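Short chain dehydrogenase (Leptospira borgpetersenii serovar Hardjo-bovis, PDB 6UH2) binds NAD+ and probably acts as a short-chain dehydrogenase, oxidising an alcohol or reducing the matching carbonyl with a nicotinamide cofactor. Local coordinates at residues B[23-28]-B[35-40]; B[30-35]-B[201-206]; B[112-117]-B[173-178]. All blocks are in the same frame, centred on the assembly; numbering follows the deposited sequence. Where two conformers were deposited one is given.

Contact 1. Residues B[23-28]-B[35-40]. With NAD (nicotinamide-adenine-dinucleotide), chain D.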
loop_
_atom_site.group_PDB
_atom_site.type_symbol
_atom_site.label_atom_id
_atom_site.label_comp_id
_atom_site.label_asym_id
_atom_site.label_seq_id
_atom_site.Cartn_x
_atom_site.Cartn_y
_atom_site.Cartn_z
ATOM N N VAL B 23 -2.613 -9.587 17.813
ATOM C CA VAL B 23 -2.629 -9.989 16.409
ATOM C C VAL B 23 -2.798 -11.500 16.345
ATOM O O VAL B 23 -1.995 -12.249 16.918
ATOM C CB VAL B 23 -1.343 -9.564 15.688
ATOM C CG1 VAL B 23 -1.424 -9.923 14.194
ATOM C CG2 VAL B 23 -1.073 -8.077 15.890
ATOM N N LEU B 24 -3.828 -11.944 15.636
ATOM C CA LEU B 24 -4.066 -13.354 15.356
ATOM C C LEU B 24 -3.622 -13.638 13.924
ATOM O O LEU B 24 -4.194 -13.087 12.979
ATOM C CB LEU B 24 -5.551 -13.679 15.538
ATOM C CG LEU B 24 -6.020 -15.110 15.326
ATOM C CD1 LEU B 24 -5.306 -15.989 16.321
ATOM C CD2 LEU B 24 -7.558 -15.227 15.495
ATOM N N ILE B 25 -2.621 -14.502 13.753
ATOM C CA ILE B 25 -2.032 -14.783 12.443
ATOM C C ILE B 25 -2.153 -16.274 12.161
ATOM O O ILE B 25 -1.542 -17.089 12.860
ATOM C CB ILE B 25 -0.555 -14.360 12.368
ATOM C CG1 ILE B 25 -0.338 -12.990 13.018
ATOM C CG2 ILE B 25 -0.083 -14.364 10.914
ATOM C CD1 ILE B 25 1.120 -12.532 13.047
ATOM N N THR B 26 -2.926 -16.632 11.139
ATOM C CA THR B 26 -2.959 -18.016 10.694
ATOM C C THR B 26 -1.726 -18.277 9.840
ATOM O O THR B 26 -1.197 -17.372 9.188
ATOM C CB THR B 26 -4.226 -18.324 9.885
ATOM O OG1 THR B 26 -4.152 -17.661 8.615
ATOM C CG2 THR B 26 -5.468 -17.860 10.628
ATOM N N GLY B 27 -1.254 -19.522 9.864
ATOM C CA GLY B 27 -0.056 -19.846 9.114
ATOM C C GLY B 27 1.180 -19.113 9.585
ATOM O O GLY B 27 2.116 -18.935 8.805
ATOM N N GLY B 28 1.210 -18.690 10.851
ATOM C CA GLY B 28 2.296 -17.890 11.392
ATOM C C GLY B 28 3.606 -18.626 11.552
ATOM O O GLY B 28 4.621 -17.984 11.854
ATOM N N GLU B 35 8.166 -14.210 9.820
ATOM C CA GLU B 35 8.681 -12.847 9.768
ATOM C C GLU B 35 7.660 -11.867 10.335
ATOM O O GLU B 35 8.016 -10.942 11.077
ATOM C CB GLU B 35 9.053 -12.478 8.328
ATOM C CG GLU B 35 9.498 -11.035 8.147
ATOM C CD GLU B 35 10.902 -10.768 8.689
ATOM O OE1 GLU B 35 11.640 -11.731 8.975
ATOM O OE2 GLU B 35 11.258 -9.587 8.834
ATOM N N LEU B 36 6.382 -12.069 10.019
ATOM C CA LEU B 36 5.358 -11.176 10.550
ATOM C C LEU B 36 5.239 -11.318 12.061
ATOM O O LEU B 36 5.072 -10.318 12.762
ATOM C CB LEU B 36 4.005 -11.440 9.880
ATOM C CG LEU B 36 3.914 -11.208 8.360
ATOM C CD1 LEU B 36 2.460 -11.277 7.876
ATOM C CD2 LEU B 36 4.543 -9.867 7.978
ATOM N N VAL B 37 5.304 -12.548 12.579
ATOM C CA VAL B 37 5.261 -12.741 14.031
ATOM C C VAL B 37 6.412 -11.999 14.696
ATOM O O VAL B 37 6.212 -11.224 15.637
ATOM C CB VAL B 37 5.290 -14.239 14.384
ATOM C CG1 VAL B 37 5.554 -14.420 15.889
ATOM C CG2 VAL B 37 3.973 -14.924 13.976
ATOM N N GLU B 38 7.636 -12.234 14.214
ATOM C CA GLU B 38 8.801 -11.575 14.783
ATOM C C GLU B 38 8.659 -10.056 14.745
ATOM O O GLU B 38 8.987 -9.374 15.721
ATOM C CB GLU B 38 10.051 -12.016 14.022
ATOM C CG GLU B 38 11.353 -11.856 14.777
ATOM C CD GLU B 38 12.532 -12.378 13.982
ATOM O OE1 GLU B 38 13.192 -11.569 13.295
ATOM O OE2 GLU B 38 12.781 -13.603 14.027
ATOM N N SER B 39 8.161 -9.508 13.626
ATOM C CA SER B 39 8.049 -8.056 13.492
ATOM C C SER B 39 7.015 -7.477 14.454
ATOM O O SER B 39 7.266 -6.457 15.108
ATOM C CB SER B 39 7.697 -7.695 12.050
ATOM O OG SER B 39 8.761 -8.046 11.193
ATOM N N TYR B 40 5.847 -8.112 14.557
ATOM C CA TYR B 40 4.844 -7.624 15.494
ATOM C C TYR B 40 5.329 -7.724 16.935
ATOM O O TYR B 40 5.101 -6.811 17.736
ATOM C CB TYR B 40 3.537 -8.390 15.322
ATOM C CG TYR B 40 2.626 -7.806 14.270
ATOM C CD1 TYR B 40 2.024 -6.564 14.454
ATOM C CD2 TYR B 40 2.359 -8.499 13.097
ATOM C CE1 TYR B 40 1.170 -6.026 13.483
ATOM C CE2 TYR B 40 1.520 -7.972 12.131
ATOM C CZ TYR B 40 0.924 -6.745 12.328
ATOM O OH TYR B 40 0.084 -6.237 11.362
HETATM P PA NAD D . 4.687 -21.422 3.867
HETATM O O1A NAD D . 4.383 -22.735 3.102
HETATM O O2A NAD D . 6.114 -21.121 4.329
HETATM O O5B NAD D . 3.690 -21.252 5.155
HETATM C C5B NAD D . 2.306 -21.547 5.122
HETATM C C4B NAD D . 1.964 -21.827 6.560
HETATM O O4B NAD D . 0.514 -22.108 6.538
HETATM C C3B NAD D . 2.666 -23.071 7.128
HETATM O O3B NAD D . 3.218 -22.791 8.437
HETATM C C2B NAD D . 1.515 -24.075 7.278
HETATM O O2B NAD D . 1.723 -24.981 8.371
HETATM C C1B NAD D . 0.280 -23.158 7.441
HETATM N N9A NAD D . -0.898 -23.970 7.153
HETATM C C8A NAD D . -1.061 -24.944 6.169
HETATM N N7A NAD D . -2.233 -25.514 6.255
HETATM C C5A NAD D . -2.862 -24.917 7.347
HETATM C C6A NAD D . -4.098 -25.109 7.955
HETATM N N6A NAD D . -4.991 -26.013 7.505
HETATM N N1A NAD D . -4.408 -24.343 9.013
HETATM C C2A NAD D . -3.536 -23.442 9.471
HETATM N N3A NAD D . -2.325 -23.200 8.964
HETATM C C4A NAD D . -2.033 -23.963 7.899
HETATM O O3 NAD D . 4.153 -20.164 2.999
HETATM P PN NAD D . 4.672 -18.649 2.812
HETATM O O1N NAD D . 5.593 -18.531 1.571
HETATM O O2N NAD D . 5.049 -18.119 4.199
HETATM O O5D NAD D . 3.194 -18.041 2.297
HETATM C C5D NAD D . 2.388 -17.342 3.220
HETATM C C4D NAD D . 1.239 -16.735 2.419
HETATM O O4D NAD D . 1.739 -15.926 1.281
HETATM C C3D NAD D . 0.419 -17.839 1.753
HETATM O O3D NAD D . -0.962 -17.463 1.676
HETATM C C2D NAD D . 0.940 -17.919 0.286
HETATM O O2D NAD D . -0.030 -18.379 -0.640
HETATM C C1D NAD D . 1.254 -16.413 0.059
HETATM N N1N NAD D . 2.321 -16.158 -0.973
HETATM C C2N NAD D . 3.559 -16.715 -0.862
HETATM C C3N NAD D . 4.496 -16.452 -1.829
HETATM C C7N NAD D . 5.846 -17.071 -1.702
HETATM O O7N NAD D . 6.609 -16.988 -2.652
HETATM N N7N NAD D . 6.169 -17.685 -0.543
HETATM C C4N NAD D . 4.149 -15.610 -2.901
HETATM C C5N NAD D . 2.900 -15.072 -2.987
HETATM C C6N NAD D . 1.972 -15.356 -1.988
#

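Contact 2. Residues B[30-35]-B[201-206]. With NAD (nicotinamide-adenine-dinucleotide), chain D.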
loop_
_atom_site.group_PDB
_atom_site.type_symbol
_atom_site.label_atom_id
_atom_site.label_comp_id
_atom_site.label_asym_id
_atom_site.label_seq_id
_atom_site.Cartn_x
_atom_site.Cartn_y
_atom_site.Cartn_z
ATOM N N GLY B 30 5.032 -20.279 9.020
ATOM C CA GLY B 30 5.637 -20.391 7.706
ATOM C C GLY B 30 6.693 -19.326 7.462
ATOM O O GLY B 30 7.089 -18.578 8.355
ATOM N N GLN B 31 7.169 -19.267 6.215
ATOM C CA GLN B 31 8.254 -18.339 5.900
ATOM C C GLN B 31 7.816 -16.893 6.091
ATOM O O GLN B 31 8.476 -16.116 6.792
ATOM C CB GLN B 31 8.765 -18.550 4.475
ATOM C CG GLN B 31 10.030 -17.733 4.205
ATOM C CD GLN B 31 10.572 -17.901 2.811
ATOM O OE1 GLN B 31 9.929 -18.502 1.946
ATOM N NE2 GLN B 31 11.773 -17.375 2.579
ATOM N N ILE B 32 6.702 -16.505 5.473
ATOM C CA ILE B 32 6.243 -15.128 5.630
ATOM C C ILE B 32 5.666 -14.925 7.025
ATOM O O ILE B 32 5.971 -13.936 7.699
ATOM C CB ILE B 32 5.217 -14.771 4.534
ATOM C CG1 ILE B 32 5.915 -14.633 3.184
ATOM C CG2 ILE B 32 4.469 -13.479 4.889
ATOM C CD1 ILE B 32 4.957 -14.548 2.002
ATOM N N GLY B 33 4.826 -15.869 7.472
ATOM C CA GLY B 33 4.192 -15.744 8.776
ATOM C C GLY B 33 5.178 -15.542 9.911
ATOM O O GLY B 33 4.961 -14.699 10.788
ATOM N N SER B 34 6.290 -16.290 9.901
ATOM C CA SER B 34 7.245 -16.153 10.997
ATOM C C SER B 34 7.887 -14.769 10.998
ATOM O O SER B 34 8.120 -14.195 12.069
ATOM C CB SER B 34 8.308 -17.248 10.925
ATOM O OG SER B 34 8.983 -17.223 9.687
ATOM N N GLU B 35 8.166 -14.210 9.820
ATOM C CA GLU B 35 8.681 -12.847 9.768
ATOM C C GLU B 35 7.660 -11.867 10.335
ATOM O O GLU B 35 8.016 -10.942 11.077
ATOM C CB GLU B 35 9.053 -12.478 8.328
ATOM C CG GLU B 35 9.498 -11.035 8.147
ATOM C CD GLU B 35 10.902 -10.768 8.689
ATOM O OE1 GLU B 35 11.640 -11.731 8.975
ATOM O OE2 GLU B 35 11.258 -9.587 8.834
ATOM N N ILE B 201 -2.805 -8.217 0.916
ATOM C CA ILE B 201 -1.467 -8.045 0.359
ATOM C C ILE B 201 -1.188 -9.216 -0.567
ATOM O O ILE B 201 -1.407 -10.376 -0.191
ATOM C CB ILE B 201 -0.384 -7.929 1.449
ATOM C CG1 ILE B 201 -0.410 -6.523 2.042
ATOM C CG2 ILE B 201 1.011 -8.179 0.857
ATOM C CD1 ILE B 201 0.648 -6.278 3.119
ATOM N N SER B 202 -0.722 -8.911 -1.780
ATOM C CA SER B 202 -0.367 -9.947 -2.747
ATOM C C SER B 202 1.141 -9.923 -2.976
ATOM O O SER B 202 1.643 -9.092 -3.754
ATOM C CB SER B 202 -1.120 -9.753 -4.065
ATOM O OG SER B 202 -2.506 -10.005 -3.899
ATOM N N PRO B 203 1.897 -10.795 -2.322
ATOM C CA PRO B 203 3.352 -10.820 -2.528
ATOM C C PRO B 203 3.714 -11.346 -3.907
ATOM O O PRO B 203 3.010 -12.171 -4.490
ATOM C CB PRO B 203 3.854 -11.785 -1.441
ATOM C CG PRO B 203 2.726 -11.889 -0.447
ATOM C CD PRO B 203 1.466 -11.723 -1.262
ATOM N N GLY B 204 4.826 -10.847 -4.427
ATOM C CA GLY B 204 5.532 -11.532 -5.480
ATOM C C GLY B 204 6.272 -12.736 -4.917
ATOM O O GLY B 204 6.205 -13.054 -3.728
ATOM N N GLY B 205 6.994 -13.420 -5.799
ATOM C CA GLY B 205 7.692 -14.623 -5.376
ATOM C C GLY B 205 8.761 -14.304 -4.342
ATOM O O GLY B 205 9.483 -13.311 -4.452
ATOM N N ILE B 206 8.860 -15.161 -3.331
ATOM C CA ILE B 206 9.780 -14.974 -2.214
ATOM C C ILE B 206 10.925 -15.967 -2.356
ATOM O O ILE B 206 10.694 -17.174 -2.525
ATOM C CB ILE B 206 9.058 -15.147 -0.865
ATOM C CG1 ILE B 206 7.879 -14.174 -0.774
ATOM C CG2 ILE B 206 10.035 -14.952 0.296
ATOM C CD1 ILE B 206 8.301 -12.703 -0.808
HETATM P PA NAD D . 4.687 -21.422 3.867
HETATM O O1A NAD D . 4.383 -22.735 3.102
HETATM O O2A NAD D . 6.114 -21.121 4.329
HETATM O O5B NAD D . 3.690 -21.252 5.155
HETATM C C5B NAD D . 2.306 -21.547 5.122
HETATM C C4B NAD D . 1.964 -21.827 6.560
HETATM O O4B NAD D . 0.514 -22.108 6.538
HETATM C C3B NAD D . 2.666 -23.071 7.128
HETATM O O3B NAD D . 3.218 -22.791 8.437
HETATM C C2B NAD D . 1.515 -24.075 7.278
HETATM O O2B NAD D . 1.723 -24.981 8.371
HETATM C C1B NAD D . 0.280 -23.158 7.441
HETATM N N9A NAD D . -0.898 -23.970 7.153
HETATM C C8A NAD D . -1.061 -24.944 6.169
HETATM N N7A NAD D . -2.233 -25.514 6.255
HETATM C C5A NAD D . -2.862 -24.917 7.347
HETATM C C6A NAD D . -4.098 -25.109 7.955
HETATM N N6A NAD D . -4.991 -26.013 7.505
HETATM N N1A NAD D . -4.408 -24.343 9.013
HETATM C C2A NAD D . -3.536 -23.442 9.471
HETATM N N3A NAD D . -2.325 -23.200 8.964
HETATM C C4A NAD D . -2.033 -23.963 7.899
HETATM O O3 NAD D . 4.153 -20.164 2.999
HETATM P PN NAD D . 4.672 -18.649 2.812
HETATM O O1N NAD D . 5.593 -18.531 1.571
HETATM O O2N NAD D . 5.049 -18.119 4.199
HETATM O O5D NAD D . 3.194 -18.041 2.297
HETATM C C5D NAD D . 2.388 -17.342 3.220
HETATM C C4D NAD D . 1.239 -16.735 2.419
HETATM O O4D NAD D . 1.739 -15.926 1.281
HETATM C C3D NAD D . 0.419 -17.839 1.753
HETATM O O3D NAD D . -0.962 -17.463 1.676
HETATM C C2D NAD D . 0.940 -17.919 0.286
HETATM O O2D NAD D . -0.030 -18.379 -0.640
HETATM C C1D NAD D . 1.254 -16.413 0.059
HETATM N N1N NAD D . 2.321 -16.158 -0.973
HETATM C C2N NAD D . 3.559 -16.715 -0.862
HETATM C C3N NAD D . 4.496 -16.452 -1.829
HETATM C C7N NAD D . 5.846 -17.071 -1.702
HETATM O O7N NAD D . 6.609 -16.988 -2.652
HETATM N N7N NAD D . 6.169 -17.685 -0.543
HETATM C C4N NAD D . 4.149 -15.610 -2.901
HETATM C C5N NAD D . 2.900 -15.072 -2.987
HETATM C C6N NAD D . 1.972 -15.356 -1.988
HETATM O O HOH W 1 9.081 -18.771 -1.049
#

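Contact 3. Residues B[112-117]-B[173-178]. With NAD (nicotinamide-adenine-dinucleotide), chain D.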
loop_
_atom_site.group_PDB
_atom_site.type_symbol
_atom_site.label_atom_id
_atom_site.label_comp_id
_atom_site.label_asym_id
_atom_site.label_seq_id
_atom_site.Cartn_x
_atom_site.Cartn_y
_atom_site.Cartn_z
ATOM N N GLU B 112 -8.613 -34.529 -4.614
ATOM C CA GLU B 112 -8.069 -34.371 -3.275
ATOM C C GLU B 112 -7.100 -33.195 -3.216
ATOM O O GLU B 112 -7.132 -32.409 -2.261
ATOM C CB GLU B 112 -7.405 -35.678 -2.832
ATOM C CG GLU B 112 -8.403 -36.840 -2.630
ATOM C CD GLU B 112 -9.018 -37.406 -3.928
ATOM O OE1 GLU B 112 -8.428 -37.260 -5.029
ATOM O OE2 GLU B 112 -10.111 -38.011 -3.836
ATOM N N GLU B 113 -6.246 -33.049 -4.234
ATOM C CA GLU B 113 -5.360 -31.886 -4.316
ATOM C C GLU B 113 -6.162 -30.600 -4.433
ATOM O O GLU B 113 -5.946 -29.645 -3.677
ATOM C CB GLU B 113 -4.430 -32.009 -5.521
ATOM C CG GLU B 113 -3.406 -33.115 -5.443
ATOM C CD GLU B 113 -2.802 -33.419 -6.798
ATOM O OE1 GLU B 113 -3.297 -32.871 -7.815
ATOM O OE2 GLU B 113 -1.843 -34.213 -6.843
ATOM N N PHE B 114 -7.083 -30.560 -5.398
ATOM C CA PHE B 114 -7.898 -29.375 -5.631
ATOM C C PHE B 114 -8.616 -28.950 -4.357
ATOM O O PHE B 114 -8.550 -27.783 -3.951
ATOM C CB PHE B 114 -8.901 -29.670 -6.754
ATOM C CG PHE B 114 -9.643 -28.458 -7.257
ATOM C CD1 PHE B 114 -10.790 -28.017 -6.615
ATOM C CD2 PHE B 114 -9.205 -27.775 -8.384
ATOM C CE1 PHE B 114 -11.487 -26.915 -7.080
ATOM C CE2 PHE B 114 -9.897 -26.665 -8.857
ATOM C CZ PHE B 114 -11.037 -26.231 -8.202
ATOM N N ASN B 115 -9.308 -29.896 -3.710
ATOM C CA ASN B 115 -10.098 -29.566 -2.527
ATOM C C ASN B 115 -9.229 -29.143 -1.351
ATOM O O ASN B 115 -9.662 -28.327 -0.532
ATOM C CB ASN B 115 -10.972 -30.759 -2.141
ATOM C CG ASN B 115 -12.041 -31.026 -3.163
ATOM O OD1 ASN B 115 -12.474 -30.110 -3.861
ATOM N ND2 ASN B 115 -12.477 -32.271 -3.263
ATOM N N GLU B 116 -8.019 -29.693 -1.231
ATOM C CA GLU B 116 -7.168 -29.300 -0.111
ATOM C C GLU B 116 -6.731 -27.846 -0.242
ATOM O O GLU B 116 -6.718 -27.104 0.747
ATOM C CB GLU B 116 -5.949 -30.220 -0.020
ATOM C CG GLU B 116 -5.266 -30.192 1.337
ATOM C CD GLU B 116 -6.253 -30.382 2.482
ATOM O OE1 GLU B 116 -6.431 -29.438 3.285
ATOM O OE2 GLU B 116 -6.865 -31.469 2.566
ATOM N N VAL B 117 -6.397 -27.413 -1.459
ATOM C CA VAL B 117 -5.987 -26.024 -1.661
ATOM C C VAL B 117 -7.164 -25.084 -1.418
ATOM O O VAL B 117 -7.012 -24.020 -0.799
ATOM C CB VAL B 117 -5.392 -25.840 -3.071
ATOM C CG1 VAL B 117 -5.079 -24.357 -3.337
ATOM C CG2 VAL B 117 -4.132 -26.704 -3.242
ATOM N N TYR B 173 -4.581 -22.646 -7.418
ATOM C CA TYR B 173 -3.959 -21.517 -6.727
ATOM C C TYR B 173 -4.427 -20.195 -7.325
ATOM O O TYR B 173 -4.770 -19.260 -6.589
ATOM C CB TYR B 173 -2.439 -21.637 -6.798
ATOM C CG TYR B 173 -1.701 -20.701 -5.867
ATOM C CD1 TYR B 173 -1.674 -20.934 -4.501
ATOM C CD2 TYR B 173 -1.028 -19.587 -6.356
ATOM C CE1 TYR B 173 -0.979 -20.080 -3.641
ATOM C CE2 TYR B 173 -0.343 -18.725 -5.509
ATOM C CZ TYR B 173 -0.322 -18.981 -4.153
ATOM O OH TYR B 173 0.356 -18.132 -3.295
ATOM N N ALA B 174 -4.461 -20.101 -8.659
ATOM C CA ALA B 174 -4.984 -18.901 -9.306
ATOM C C ALA B 174 -6.438 -18.667 -8.923
ATOM O O ALA B 174 -6.836 -17.545 -8.594
ATOM C CB ALA B 174 -4.848 -19.023 -10.826
ATOM N N MET B 175 -7.247 -19.729 -8.952
ATOM C CA MET B 175 -8.654 -19.611 -8.574
ATOM C C MET B 175 -8.804 -19.083 -7.154
ATOM O O MET B 175 -9.561 -18.136 -6.907
ATOM C CB MET B 175 -9.336 -20.972 -8.690
ATOM C CG MET B 175 -9.757 -21.385 -10.092
ATOM S SD MET B 175 -10.378 -23.081 -9.988
ATOM C CE MET B 175 -11.704 -23.070 -11.206
ATOM N N THR B 176 -8.119 -19.709 -6.193
ATOM C CA THR B 176 -8.387 -19.350 -4.799
ATOM C C THR B 176 -7.777 -18.004 -4.422
ATOM O O THR B 176 -8.332 -17.299 -3.570
ATOM C CB THR B 176 -7.889 -20.429 -3.825
ATOM O OG1 THR B 176 -6.475 -20.608 -3.963
ATOM C CG2 THR B 176 -8.615 -21.770 -4.081
ATOM N N LYS B 177 -6.655 -17.619 -5.028
ATOM C CA LYS B 177 -6.071 -16.325 -4.683
ATOM C C LYS B 177 -6.868 -15.181 -5.299
ATOM O O LYS B 177 -7.054 -14.136 -4.660
ATOM C CB LYS B 177 -4.603 -16.274 -5.110
ATOM C CG LYS B 177 -3.703 -17.158 -4.248
ATOM C CD LYS B 177 -3.799 -16.755 -2.762
ATOM C CE LYS B 177 -2.845 -17.558 -1.898
ATOM N NZ LYS B 177 -2.806 -17.058 -0.484
ATOM N N ALA B 178 -7.355 -15.354 -6.534
ATOM C CA ALA B 178 -8.337 -14.408 -7.067
ATOM C C ALA B 178 -9.570 -14.333 -6.178
ATOM O O ALA B 178 -10.139 -13.248 -5.974
ATOM C CB ALA B 178 -8.759 -14.810 -8.481
HETATM P PA NAD D . 4.687 -21.422 3.867
HETATM O O1A NAD D . 4.383 -22.735 3.102
HETATM O O2A NAD D . 6.114 -21.121 4.329
HETATM O O5B NAD D . 3.690 -21.252 5.155
HETATM C C5B NAD D . 2.306 -21.547 5.122
HETATM C C4B NAD D . 1.964 -21.827 6.560
HETATM O O4B NAD D . 0.514 -22.108 6.538
HETATM C C3B NAD D . 2.666 -23.071 7.128
HETATM O O3B NAD D . 3.218 -22.791 8.437
HETATM C C2B NAD D . 1.515 -24.075 7.278
HETATM O O2B NAD D . 1.723 -24.981 8.371
HETATM C C1B NAD D . 0.280 -23.158 7.441
HETATM N N9A NAD D . -0.898 -23.970 7.153
HETATM C C8A NAD D . -1.061 -24.944 6.169
HETATM N N7A NAD D . -2.233 -25.514 6.255
HETATM C C5A NAD D . -2.862 -24.917 7.347
HETATM C C6A NAD D . -4.098 -25.109 7.955
HETATM N N6A NAD D . -4.991 -26.013 7.505
HETATM N N1A NAD D . -4.408 -24.343 9.013
HETATM C C2A NAD D . -3.536 -23.442 9.471
HETATM N N3A NAD D . -2.325 -23.200 8.964
HETATM C C4A NAD D . -2.033 -23.963 7.899
HETATM O O3 NAD D . 4.153 -20.164 2.999
HETATM P PN NAD D . 4.672 -18.649 2.812
HETATM O O1N NAD D . 5.593 -18.531 1.571
HETATM O O2N NAD D . 5.049 -18.119 4.199
HETATM O O5D NAD D . 3.194 -18.041 2.297
HETATM C C5D NAD D . 2.388 -17.342 3.220
HETATM C C4D NAD D . 1.239 -16.735 2.419
HETATM O O4D NAD D . 1.739 -15.926 1.281
HETATM C C3D NAD D . 0.419 -17.839 1.753
HETATM O O3D NAD D . -0.962 -17.463 1.676
HETATM C C2D NAD D . 0.940 -17.919 0.286
HETATM O O2D NAD D . -0.030 -18.379 -0.640
HETATM C C1D NAD D . 1.254 -16.413 0.059
HETATM N N1N NAD D . 2.321 -16.158 -0.973
HETATM C C2N NAD D . 3.559 -16.715 -0.862
HETATM C C3N NAD D . 4.496 -16.452 -1.829
HETATM C C7N NAD D . 5.846 -17.071 -1.702
HETATM O O7N NAD D . 6.609 -16.988 -2.652
HETATM N N7N NAD D . 6.169 -17.685 -0.543
HETATM C C4N NAD D . 4.149 -15.610 -2.901
HETATM C C5N NAD D . 2.900 -15.072 -2.987
HETATM C C6N NAD D . 1.972 -15.356 -1.988
#

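Contact 1. Residues B[23-28]-B[35-40]
Val23 meets the ring of Tyr40 with both of its methyl groups. CG2 lies over one face, displaced toward the rim, 3.7 Å from CD1 of Tyr40, and makes a CH-pi contact with the ring, 19° off its normal. Val23 CG1 lies over the same face, 4.1 Å from Tyr40 CE2. Phe238 and Phe18 also pack against this tyrosine, and its OH is hydrogen-bonded to Thr241, so the polar end of the ring is satisfied beyond the helix.

Ile25, the next residue of strand 22-26 to face the helix, works through the far end of its longer branch. In the conformer described here, one of two deposited, CG1 is anti to the carbonyl carbon (chi1 -43°) and the chain then extended, which carries CD1 to 3.8 Å from Val37 CG2. The same methyl stands 4.2 Å from Tyr40 CD2, approaching that ring obliquely, and 4.4 Å from Leu36 CB. In this copy it therefore sits among Leu36, Val37 and Tyr40.

Past the strand, a type II turn from Ile25 to Gly28 puts Gly27 at positive phi, its CA 3.5 Å from O4B of the NAD adenosine ribose. Gly28 follows, its carbonyl O 3.8 Å from Val37 CG2.

The strand and helix, the first of the Rossmann beta-alpha-beta unit, run nearly antiparallel, at 168°, with axes 10.1 Å apart. No hydrogen bond crosses between them: between these two segments the contact is apolar and CH-pi, so cohesion probably comes from close packing and exclusion of water.

Contact 2. Residues B[30-35]-B[201-206]
Pro203, at the end of strand 197-203, meets Ile32 near the nicotinamide: its CG lies 4.2 Å from Ile32 CD1, while its ring atoms also pack against C5N and C6N of NAD. The extended CG1 branch of Ile32 brings CD1 close to the nicotinamide ribose and ring as well, so the cofactor shares the apolar contact between helix and strand.

Gly204 and Gly205 turn the chain past the nicotinamide. The carbonyl oxygens of Pro203 and Gly204 lie near its C5N and C4N, and the N-H of Gly205 is held by the hydroxyl of Tyr218.

Ile206 closes the contact with both branches. Its CG1 stands 4.0 Å from Ile32 CD1 and also touches the carboxamide. CG2 packs on the amide end of Gln31, 3.8 Å from NE2; the two side chains run alongside one another, pointing opposite ways. Gln31 has CG anti to the backbone N (chi1 -172°) and an extended chain, which carries its amide to Ile206, and its NE2 is bonded to Phe207 O. The backbone N of Ile206 donates to NAD O7N at 3.0 Å with an angle of 150°, a noticeably bent bond. One water lies within hydrogen-bonding distance of Gln31 OE1 and Ile206 O and accepts from the carboxamide N7N, linking both segments to the cofactor.

Across from this loop, the first helical amides grip the pyrophosphate through nearly straight bonds. Gln31 N donates to NAD O2A at 2.8 Å. Ile32 N donates to NAD O2N at 2.6 Å. Gly30 occupies the N-cap, and the helix dipole probably favours the phosphate charge. This is the glycine-rich dinucleotide-binding turn of a Rossmann fold, joined in the SDR manner to a Pro-Gly loop that fixes the nicotinamide carboxamide.

Contact 3. Residues B[112-117]-B[173-178]
The Phe114 ring receives Met175 at its edge: SD lies near the ring plane, 3.7 Å from CZ of Phe114 and 76° off the normal from the centroid. This is a Met-aromatic contact in which the two side chains cross at about a right angle. Asn115 OD1, from the same helix as the ring, also lies in its plane at the edge. Phe114 has CG anti to its backbone N (chi1 -170°), which swings the ring across to the neighbouring helix, where it also touches Val172. The Tyr173 ring has CG of Lys177, one helical turn later, over the centre of one face, and O2D of the NAD ribose in plane at its edge.

Deeper in the interface, Val117 CG1 stands 4.0 Å from Thr176 OG1 and approaches the backbone at Tyr173. That hydroxyl is not left to the valine: it is hydrogen-bonded to Val172 O and to Asn121.

The segments run nearly parallel, crossing at -20° with axes 10.5 Å apart, and no hydrogen bond joins them. The polar ends of Tyr173 and Lys177 turn instead to the cofactor. Tyr173 OH and NAD O2D are hydrogen-bonded at 2.7 Å, while Lys177 NZ donates to NAD O3D at 2.9 Å and more weakly to O2D; Phe148 O is a further partner of NZ. Besides binding NAD, Tyr173 and Lys177 match the YxxxK motif of SDR active sites, consistent with that role here.

In the fold
NAD ties the three contacts together. Contact 1 touches it at the adenosine ribose, contact 2 spans from that ribose to the nicotinamide with its main bonds on the pyrophosphate and carboxamide, and contact 3 has its main partners on the nicotinamide ribose. Contacts 1 and 2 are the more intimate pair. They share Glu35 and helix 31-42, their centres are 11 Å apart, and Gly28 O meets Ser34 CB at 3.9 Å. Contact 3 stands farther off, its centre 18 Å from that of contact 2 and 23 Å from that of contact 1, but helix 171-191 is followed in the chain by strand 197-203. The side chains of Tyr173 and Ile32 are about 8 Å apart, both contacting NAD.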